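Local structure of chitinase (Paenibacillus sp. FPU-7, 5GZT) at residues R871-M882 with A917-L926; V728-V738 with D750-P760. The protein probably hydrolyses internal beta-1,4 linkages between N-acetylglucosamine units of chitin and chitodextrins, acting as an endochitinase of glycosyl hydrolase family 18. One frame throughout, in Å; residues are numbered along the deposited sequence.

Contact 1 (R871-M882 with A917-L926); sequences REELANSAIAFM and ALLKLFREKL
The ammonium of K925 has three partners: NZ lies 2.9 Å from OE1 and 3.0 Å from OE2 of E872, two weak bonds that make a salt bridge, and it also donates to a water that in turn donates to OD1 of N876. From within the same helix, N876 ND2 reaches E872 OE2 at 3.1 Å, coming from above the carboxylate plane. Replacing E872 by an alanine would probably leave the K925 ammonium without its countercharge and the N876 amide without an acceptor.

The lysine stem is a knob among E872, A875, N876 and I879; it runs extended and bends at its last torsion (chi4 -69°), which turns NZ to the carboxylate. Near the root, K925 CB presses tightly on I879 CD1 at 3.4 Å. Deeper, A875 CA makes a CH-pi contact over the F922 ring, 4.1 Å from its centroid, while L874 CD2 meets the ring edge. At the other end, A917 CB covers one face of the R871 guanidinium, whose NH1 bonds to A865 O.

The axes approach to 9.7 Å at 45°. These are neighbouring outer helices of a beta/alpha barrel: L918 and A878 rest on strand 889-893, F922 and L926 on strand 938-943.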
loop_
_atom_site.group_PDB
_atom_site.type_symbol
_atom_site.label_atom_id
_atom_site.label_comp_id
_atom_site.label_asym_id
_atom_site.label_seq_id
_atom_site.Cartn_x
_atom_site.Cartn_y
_atom_site.Cartn_z
ATOM N N ARG B 871 46.843 27.850 12.964
ATOM C CA ARG B 871 45.744 28.647 12.338
ATOM C C ARG B 871 46.205 30.097 12.178
ATOM O O ARG B 871 46.103 30.685 11.111
ATOM C CB ARG B 871 44.460 28.558 13.219
ATOM C CG ARG B 871 43.923 27.164 13.215
ATOM C CD ARG B 871 42.547 26.990 13.730
ATOM N NE ARG B 871 42.434 27.103 15.164
ATOM C CZ ARG B 871 42.376 26.107 16.059
ATOM N NH1 ARG B 871 42.471 24.882 15.733
ATOM N NH2 ARG B 871 42.181 26.398 17.350
ATOM N N GLU B 872 46.780 30.618 13.252
ATOM C CA GLU B 872 47.391 31.908 13.303
ATOM C C GLU B 872 48.438 32.102 12.209
ATOM O O GLU B 872 48.394 33.083 11.432
ATOM C CB GLU B 872 47.970 32.129 14.729
ATOM C CG GLU B 872 48.773 33.409 14.914
ATOM C CD GLU B 872 47.865 34.602 15.118
ATOM O OE1 GLU B 872 46.650 34.352 15.438
ATOM O OE2 GLU B 872 48.394 35.747 14.973
ATOM N N GLU B 873 49.351 31.154 12.114
ATOM C CA GLU B 873 50.374 31.265 11.119
ATOM C C GLU B 873 49.820 31.219 9.664
ATOM O O GLU B 873 50.210 32.029 8.795
ATOM C CB GLU B 873 51.366 30.110 11.322
ATOM C CG GLU B 873 52.523 30.229 10.399
ATOM C CD GLU B 873 53.546 29.107 10.589
ATOM O OE1 GLU B 873 53.228 28.026 11.195
ATOM O OE2 GLU B 873 54.672 29.387 10.092
ATOM N N LEU B 874 48.903 30.311 9.402
ATOM C CA LEU B 874 48.313 30.213 8.067
ATOM C C LEU B 874 47.526 31.519 7.777
ATOM O O LEU B 874 47.659 32.123 6.707
ATOM C CB LEU B 874 47.409 28.954 7.900
ATOM C CG LEU B 874 46.871 28.868 6.444
ATOM C CD1 LEU B 874 47.958 28.366 5.552
ATOM C CD2 LEU B 874 45.637 27.985 6.279
ATOM N N ALA B 875 46.787 32.004 8.761
ATOM C CA ALA B 875 45.944 33.172 8.536
ATOM C C ALA B 875 46.773 34.396 8.223
ATOM O O ALA B 875 46.551 35.108 7.245
ATOM C CB ALA B 875 45.022 33.390 9.727
ATOM N N ASN B 876 47.803 34.632 9.032
ATOM C CA ASN B 876 48.702 35.742 8.792
ATOM C C ASN B 876 49.357 35.603 7.449
ATOM O O ASN B 876 49.445 36.541 6.685
ATOM C CB ASN B 876 49.812 35.800 9.908
ATOM C CG ASN B 876 49.293 36.317 11.218
ATOM O OD1 ASN B 876 48.336 37.059 11.268
ATOM N ND2 ASN B 876 49.965 35.957 12.296
ATOM N N SER B 877 49.786 34.409 7.096
ATOM C CA SER B 877 50.390 34.247 5.761
ATOM C C SER B 877 49.409 34.469 4.577
ATOM O O SER B 877 49.767 35.053 3.539
ATOM C CB SER B 877 51.031 32.870 5.703
ATOM O OG SER B 877 51.650 32.704 4.485
ATOM N N ALA B 878 48.164 33.987 4.721
ATOM C CA ALA B 878 47.142 34.191 3.686
ATOM C C ALA B 878 46.841 35.661 3.494
ATOM O O ALA B 878 46.741 36.171 2.402
ATOM C CB ALA B 878 45.872 33.485 4.157
ATOM N N ILE B 879 46.838 36.383 4.606
ATOM C CA ILE B 879 46.618 37.829 4.544
ATOM C C ILE B 879 47.780 38.559 3.903
ATOM O O ILE B 879 47.587 39.530 3.148
ATOM C CB ILE B 879 46.250 38.334 5.977
ATOM C CG1 ILE B 879 44.765 38.070 6.156
ATOM C CG2 ILE B 879 46.687 39.770 6.240
ATOM C CD1 ILE B 879 44.358 38.039 7.554
ATOM N N ALA B 880 48.997 38.140 4.209
ATOM C CA ALA B 880 50.152 38.807 3.555
ATOM C C ALA B 880 50.081 38.585 2.032
ATOM O O ALA B 880 50.325 39.510 1.226
ATOM C CB ALA B 880 51.534 38.314 4.138
ATOM N N PHE B 881 49.692 37.368 1.626
ATOM C CA PHE B 881 49.583 37.057 0.204
ATOM C C PHE B 881 48.476 37.953 -0.457
ATOM O O PHE B 881 48.635 38.491 -1.529
ATOM C CB PHE B 881 49.289 35.563 0.070
ATOM C CG PHE B 881 49.384 35.031 -1.343
ATOM C CD1 PHE B 881 48.331 35.197 -2.228
ATOM C CD2 PHE B 881 50.525 34.325 -1.767
ATOM C CE1 PHE B 881 48.409 34.734 -3.487
ATOM C CE2 PHE B 881 50.599 33.815 -3.040
ATOM C CZ PHE B 881 49.521 33.999 -3.899
ATOM N N MET B 882 47.373 38.081 0.240
ATOM C CA MET B 882 46.239 38.882 -0.192
ATOM C C MET B 882 46.664 40.313 -0.508
ATOM O O MET B 882 46.446 40.820 -1.632
ATOM C CB MET B 882 45.097 38.780 0.830
ATOM C CG MET B 882 43.806 39.567 0.437
ATOM S SD MET B 882 42.695 39.714 1.879
ATOM C CE MET B 882 43.502 41.037 2.695
ATOM N N ALA B 917 37.044 26.583 13.480
ATOM C CA ALA B 917 37.983 27.496 14.209
ATOM C C ALA B 917 38.872 28.238 13.240
ATOM O O ALA B 917 39.178 29.431 13.457
ATOM C CB ALA B 917 38.813 26.697 15.283
ATOM N N LEU B 918 39.206 27.595 12.132
ATOM C CA LEU B 918 39.998 28.228 11.068
ATOM C C LEU B 918 39.277 29.428 10.429
ATOM O O LEU B 918 39.830 30.492 10.296
ATOM C CB LEU B 918 40.404 27.205 10.023
ATOM C CG LEU B 918 41.339 27.760 8.956
ATOM C CD1 LEU B 918 42.739 27.959 9.460
ATOM C CD2 LEU B 918 41.428 26.794 7.812
ATOM N N LEU B 919 38.030 29.222 10.061
ATOM C CA LEU B 919 37.176 30.270 9.479
ATOM C C LEU B 919 36.938 31.352 10.456
ATOM O O LEU B 919 36.997 32.547 10.105
ATOM C CB LEU B 919 35.869 29.669 8.962
ATOM C CG LEU B 919 36.087 28.764 7.759
ATOM C CD1 LEU B 919 34.822 28.033 7.357
ATOM C CD2 LEU B 919 36.680 29.502 6.567
ATOM N N LYS B 920 36.678 30.990 11.719
ATOM C CA LYS B 920 36.460 32.005 12.734
ATOM C C LYS B 920 37.695 32.923 12.838
ATOM O O LYS B 920 37.591 34.168 12.985
ATOM C CB LYS B 920 36.199 31.356 14.106
ATOM C CG LYS B 920 36.080 32.317 15.251
ATOM C CD LYS B 920 35.926 31.582 16.586
ATOM C CE LYS B 920 35.597 32.644 17.634
ATOM N NZ LYS B 920 35.213 31.818 18.800
ATOM N N LEU B 921 38.867 32.309 12.839
ATOM C CA LEU B 921 40.131 33.102 13.003
ATOM C C LEU B 921 40.357 33.933 11.739
ATOM O O LEU B 921 40.729 35.111 11.810
ATOM C CB LEU B 921 41.313 32.197 13.276
ATOM C CG LEU B 921 42.611 33.021 13.433
ATOM C CD1 LEU B 921 42.502 33.825 14.715
ATOM C CD2 LEU B 921 43.773 32.074 13.639
ATOM N N PHE B 922 40.166 33.340 10.587
ATOM C CA PHE B 922 40.328 34.107 9.311
ATOM C C PHE B 922 39.392 35.344 9.280
ATOM O O PHE B 922 39.846 36.459 8.907
ATOM C CB PHE B 922 40.084 33.272 8.070
ATOM C CG PHE B 922 41.319 32.594 7.491
ATOM C CD1 PHE B 922 42.001 31.626 8.165
ATOM C CD2 PHE B 922 41.742 32.920 6.235
ATOM C CE1 PHE B 922 43.102 31.066 7.611
ATOM C CE2 PHE B 922 42.794 32.328 5.670
ATOM C CZ PHE B 922 43.501 31.408 6.340
ATOM N N ARG B 923 38.136 35.176 9.741
ATOM C CA ARG B 923 37.181 36.323 9.772
ATOM C C ARG B 923 37.608 37.372 10.757
ATOM O O ARG B 923 37.600 38.567 10.422
ATOM C CB ARG B 923 35.778 35.876 10.079
ATOM C CG ARG B 923 34.672 36.940 10.098
ATOM C CD ARG B 923 34.978 38.323 9.444
ATOM N NE ARG B 923 35.055 38.360 8.104
ATOM C CZ ARG B 923 35.487 39.248 7.220
ATOM N NH1 ARG B 923 36.148 40.392 7.309
ATOM N NH2 ARG B 923 35.212 38.798 5.973
ATOM N N GLU B 924 38.093 36.952 11.924
ATOM C CA GLU B 924 38.649 37.931 12.855
ATOM C C GLU B 924 39.810 38.713 12.254
ATOM O O GLU B 924 39.841 39.941 12.291
ATOM C CB GLU B 924 39.065 37.229 14.158
ATOM C CG GLU B 924 39.729 38.142 15.139
ATOM C CD GLU B 924 40.104 37.435 16.461
ATOM O OE1 GLU B 924 40.854 36.467 16.501
ATOM O OE2 GLU B 924 39.632 37.869 17.447
ATOM N N LYS B 925 40.757 38.037 11.669
ATOM C CA LYS B 925 41.902 38.735 11.088
ATOM C C LYS B 925 41.513 39.640 9.962
ATOM O O LYS B 925 42.111 40.637 9.778
ATOM C CB LYS B 925 42.933 37.748 10.607
ATOM C CG LYS B 925 43.509 37.051 11.841
ATOM C CD LYS B 925 44.856 36.477 11.649
ATOM C CE LYS B 925 45.320 35.795 12.914
ATOM N NZ LYS B 925 45.630 36.678 14.082
ATOM N N LEU B 926 40.527 39.243 9.152
ATOM C CA LEU B 926 40.160 40.072 8.022
ATOM C C LEU B 926 39.339 41.270 8.504
ATOM O O LEU B 926 39.355 42.310 7.869
ATOM C CB LEU B 926 39.378 39.276 6.963
ATOM C CG LEU B 926 40.234 38.326 6.123
ATOM C CD1 LEU B 926 39.334 37.442 5.274
ATOM C CD2 LEU B 926 41.228 39.055 5.257
HETATM O O HOH W 1 47.485 38.561 13.417
#

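Contact 2 (V728-V738 with D750-P760); sequences VYDPIDVRVVV and DSAPASVTIMP
I758, P760 and V734 bury the most surface here, the first and last within the paired strands and the proline just past them. I758 faces I732 in a hydrogen-bonded pair, backbones joined in both directions, with I758 CB 3.9 Å from I732 CB. Along that face, V734 CG2 touches I758 CD1 at 4.0 Å, while V734 CB meets V756 CG2 at 3.8 Å. With CG1 of V756 anti to its carbonyl carbon (chi1 -67°), CG2 falls between the backbone N and that carbon, against V734. P760 lays CB against the backbone of V728 and Y729 and sets CD 3.7 Å from P731 CG.

The opposite face is polar. S755 OG donates a short 2.5 Å bond to D733 OD1, and D733 OD2 offers its syn lone pair to R735 NE at 2.7 Å. R735 NH1 reaches P753 O at 3.0 Å; with both acceptors in the guanidinium plane and S755 CB over one face, the group's rotation is limited.

In the immunoglobulin-like domain the pair is central to a mixed sheet, between strands 660-662 and 692-695. Strand 668-678 covers V756 and I758, whereas S755 and R735 bond to A1012 and G1009 of the second family 18 domain.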
loop_
_atom_site.group_PDB
_atom_site.type_symbol
_atom_site.label_atom_id
_atom_site.label_comp_id
_atom_site.label_asym_id
_atom_site.label_seq_id
_atom_site.Cartn_x
_atom_site.Cartn_y
_atom_site.Cartn_z
ATOM N N VAL B 728 21.693 49.824 3.070
ATOM C CA VAL B 728 21.718 48.377 3.044
ATOM C C VAL B 728 22.758 47.994 2.003
ATOM O O VAL B 728 22.539 48.186 0.817
ATOM C CB VAL B 728 20.303 47.802 2.692
ATOM C CG1 VAL B 728 20.403 46.319 2.466
ATOM C CG2 VAL B 728 19.306 48.187 3.748
ATOM N N TYR B 729 23.919 47.522 2.474
ATOM C CA TYR B 729 25.079 47.100 1.624
ATOM C C TYR B 729 25.112 45.628 1.383
ATOM O O TYR B 729 25.786 45.161 0.460
ATOM C CB TYR B 729 26.421 47.466 2.320
ATOM C CG TYR B 729 26.622 48.938 2.444
ATOM C CD1 TYR B 729 26.968 49.701 1.321
ATOM C CD2 TYR B 729 26.442 49.574 3.633
ATOM C CE1 TYR B 729 27.074 51.095 1.408
ATOM C CE2 TYR B 729 26.589 50.959 3.748
ATOM C CZ TYR B 729 26.896 51.713 2.628
ATOM O OH TYR B 729 27.018 53.058 2.754
ATOM N N ASP B 730 24.552 44.851 2.279
ATOM C CA ASP B 730 24.578 43.394 2.129
ATOM C C ASP B 730 23.172 42.793 2.266
ATOM O O ASP B 730 22.331 43.427 2.771
ATOM C CB ASP B 730 25.417 42.813 3.222
ATOM C CG ASP B 730 26.896 43.047 2.956
ATOM O OD1 ASP B 730 27.458 42.471 1.973
ATOM O OD2 ASP B 730 27.392 43.845 3.706
ATOM N N PRO B 731 22.992 41.537 1.906
ATOM C CA PRO B 731 21.629 40.975 2.003
ATOM C C PRO B 731 21.175 40.901 3.472
ATOM O O PRO B 731 22.010 40.782 4.353
ATOM C CB PRO B 731 21.794 39.598 1.417
ATOM C CG PRO B 731 22.892 39.680 0.483
ATOM C CD PRO B 731 23.890 40.627 1.170
ATOM N N ILE B 732 19.874 40.968 3.686
ATOM C CA ILE B 732 19.237 40.790 4.948
ATOM C C ILE B 732 18.544 39.431 4.949
ATOM O O ILE B 732 17.720 39.129 4.037
ATOM C CB ILE B 732 18.231 41.905 5.178
ATOM C CG1 ILE B 732 18.951 43.312 5.198
ATOM C CG2 ILE B 732 17.474 41.626 6.502
ATOM C CD1 ILE B 732 18.024 44.479 5.135
ATOM N N ASP B 733 18.877 38.589 5.936
ATOM C CA ASP B 733 18.241 37.293 6.054
ATOM C C ASP B 733 16.873 37.452 6.726
ATOM O O ASP B 733 16.763 38.013 7.789
ATOM C CB ASP B 733 19.140 36.285 6.828
ATOM C CG ASP B 733 18.530 34.851 6.849
ATOM O OD1 ASP B 733 18.010 34.365 5.769
ATOM O OD2 ASP B 733 18.605 34.215 7.913
ATOM N N VAL B 734 15.828 36.966 6.086
ATOM C CA VAL B 734 14.463 36.983 6.612
ATOM C C VAL B 734 14.043 35.540 6.956
ATOM O O VAL B 734 14.279 34.657 6.159
ATOM C CB VAL B 734 13.494 37.624 5.581
ATOM C CG1 VAL B 734 12.063 37.662 6.109
ATOM C CG2 VAL B 734 13.926 39.026 5.297
ATOM N N ARG B 735 13.524 35.282 8.157
ATOM C CA ARG B 735 13.248 33.935 8.588
ATOM C C ARG B 735 11.726 33.845 8.881
ATOM O O ARG B 735 11.198 34.675 9.588
ATOM C CB ARG B 735 14.051 33.583 9.868
ATOM C CG ARG B 735 15.539 33.494 9.653
ATOM C CD ARG B 735 15.830 32.180 9.018
ATOM N NE ARG B 735 17.201 32.037 8.633
ATOM C CZ ARG B 735 17.820 30.902 8.354
ATOM N NH1 ARG B 735 17.216 29.729 8.455
ATOM N NH2 ARG B 735 19.099 30.925 8.037
ATOM N N VAL B 736 11.080 32.783 8.395
ATOM C CA VAL B 736 9.627 32.607 8.442
ATOM C C VAL B 736 9.326 31.305 9.140
ATOM O O VAL B 736 9.739 30.255 8.700
ATOM C CB VAL B 736 9.011 32.553 7.008
ATOM C CG1 VAL B 736 7.482 32.453 7.088
ATOM C CG2 VAL B 736 9.390 33.861 6.298
ATOM N N VAL B 737 8.649 31.360 10.279
ATOM C CA VAL B 737 8.268 30.109 10.897
ATOM C C VAL B 737 6.746 29.948 10.684
ATOM O O VAL B 737 6.009 30.871 10.954
ATOM C CB VAL B 737 8.535 30.139 12.413
ATOM C CG1 VAL B 737 7.861 28.954 13.074
ATOM C CG2 VAL B 737 10.080 30.191 12.706
ATOM N N VAL B 738 6.338 28.773 10.208
ATOM C CA VAL B 738 4.943 28.426 10.051
ATOM C C VAL B 738 4.511 27.634 11.265
ATOM O O VAL B 738 4.992 26.508 11.505
ATOM C CB VAL B 738 4.731 27.583 8.778
ATOM C CG1 VAL B 738 3.250 27.333 8.526
ATOM C CG2 VAL B 738 5.269 28.314 7.593
ATOM N N ASP B 750 5.875 23.386 14.914
ATOM C CA ASP B 750 6.310 24.551 14.098
ATOM C C ASP B 750 7.332 24.162 13.052
ATOM O O ASP B 750 8.108 23.275 13.256
ATOM C CB ASP B 750 6.940 25.601 14.998
ATOM C CG ASP B 750 5.972 26.196 15.983
ATOM O OD1 ASP B 750 4.775 25.906 15.971
ATOM O OD2 ASP B 750 6.434 26.982 16.788
ATOM N N SER B 751 7.310 24.785 11.907
ATOM C CA SER B 751 8.355 24.523 10.914
ATOM C C SER B 751 9.671 25.121 11.440
ATOM O O SER B 751 9.682 25.960 12.316
ATOM C CB SER B 751 8.057 25.240 9.537
ATOM O OG SER B 751 8.255 26.672 9.709
ATOM N N ALA B 752 10.768 24.677 10.860
ATOM C CA ALA B 752 12.029 25.326 11.081
ATOM C C ALA B 752 11.930 26.681 10.441
ATOM O O ALA B 752 11.039 26.892 9.560
ATOM C CB ALA B 752 13.166 24.499 10.424
ATOM N N PRO B 753 12.767 27.627 10.881
ATOM C CA PRO B 753 12.743 28.976 10.326
ATOM C C PRO B 753 13.270 29.000 8.893
ATOM O O PRO B 753 14.427 28.770 8.614
ATOM C CB PRO B 753 13.579 29.788 11.271
ATOM C CG PRO B 753 14.001 28.887 12.349
ATOM C CD PRO B 753 13.829 27.494 11.916
ATOM N N ALA B 754 12.376 29.266 7.983
ATOM C CA ALA B 754 12.732 29.252 6.554
ATOM C C ALA B 754 13.411 30.543 6.200
ATOM O O ALA B 754 12.874 31.577 6.459
ATOM C CB ALA B 754 11.464 29.185 5.745
ATOM N N SER B 755 14.527 30.464 5.504
ATOM C CA SER B 755 15.261 31.615 5.030
ATOM C C SER B 755 14.837 32.121 3.614
ATOM O O SER B 755 14.800 31.365 2.651
ATOM C CB SER B 755 16.723 31.159 4.898
ATOM O OG SER B 755 17.560 32.244 4.457
ATOM N N VAL B 756 14.516 33.405 3.532
ATOM C CA VAL B 756 14.367 34.141 2.276
ATOM C C VAL B 756 15.208 35.469 2.474
ATOM O O VAL B 756 15.856 35.643 3.553
ATOM C CB VAL B 756 12.913 34.430 1.952
ATOM C CG1 VAL B 756 12.226 33.078 1.654
ATOM C CG2 VAL B 756 12.241 35.058 3.111
ATOM N N THR B 757 15.242 36.296 1.446
ATOM C CA THR B 757 16.233 37.343 1.295
ATOM C C THR B 757 15.687 38.677 0.826
ATOM O O THR B 757 14.991 38.742 -0.189
ATOM C CB THR B 757 17.265 36.840 0.370
ATOM O OG1 THR B 757 17.748 35.581 0.854
ATOM C CG2 THR B 757 18.372 37.766 0.217
ATOM N N ILE B 758 16.084 39.728 1.559
ATOM C CA ILE B 758 16.144 41.081 1.028
ATOM C C ILE B 758 17.501 41.338 0.428
ATOM O O ILE B 758 18.476 41.388 1.185
ATOM C CB ILE B 758 15.795 42.080 2.076
ATOM C CG1 ILE B 758 14.345 41.915 2.473
ATOM C CG2 ILE B 758 15.980 43.511 1.567
ATOM C CD1 ILE B 758 13.912 42.744 3.697
ATOM N N MET B 759 17.569 41.512 -0.906
ATOM C CA MET B 759 18.808 41.724 -1.628
ATOM C C MET B 759 19.150 43.198 -1.671
ATOM O O MET B 759 18.258 44.088 -1.805
ATOM C CB MET B 759 18.753 41.174 -3.032
ATOM C CG MET B 759 18.658 39.656 -3.059
ATOM S SD MET B 759 20.322 38.861 -2.767
ATOM C CE MET B 759 21.301 39.668 -3.917
ATOM N N PRO B 760 20.418 43.528 -1.440
ATOM C CA PRO B 760 20.843 44.962 -1.628
ATOM C C PRO B 760 20.794 45.371 -3.129
ATOM O O PRO B 760 20.634 44.532 -4.010
ATOM C CB PRO B 760 22.299 44.938 -1.130
ATOM C CG PRO B 760 22.779 43.591 -1.544
ATOM C CD PRO B 760 21.587 42.632 -1.352
HETATM O O HOH W 2 18.915 35.009 3.284
#

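Overall arrangement
Read from the N terminus, contact 2 comes first: 11 residues without helix or strand separate segments 728-738 and 750-760, whose strands pair in the immunoglobulin-like domain. The chain then passes almost directly into strand 765-771 and begins the second family 18 barrel. Contact 1 closes a longer loop, in which 34 residues including strand 889-893 separate its two helical segments. The contacts are in series and neither nest nor cross; their centres are 29 Å apart, and their nearest atoms about 9 Å. One joins the two central strands of a sheet that lies against the barrel, the other joins two helices of the barrel's outer layer.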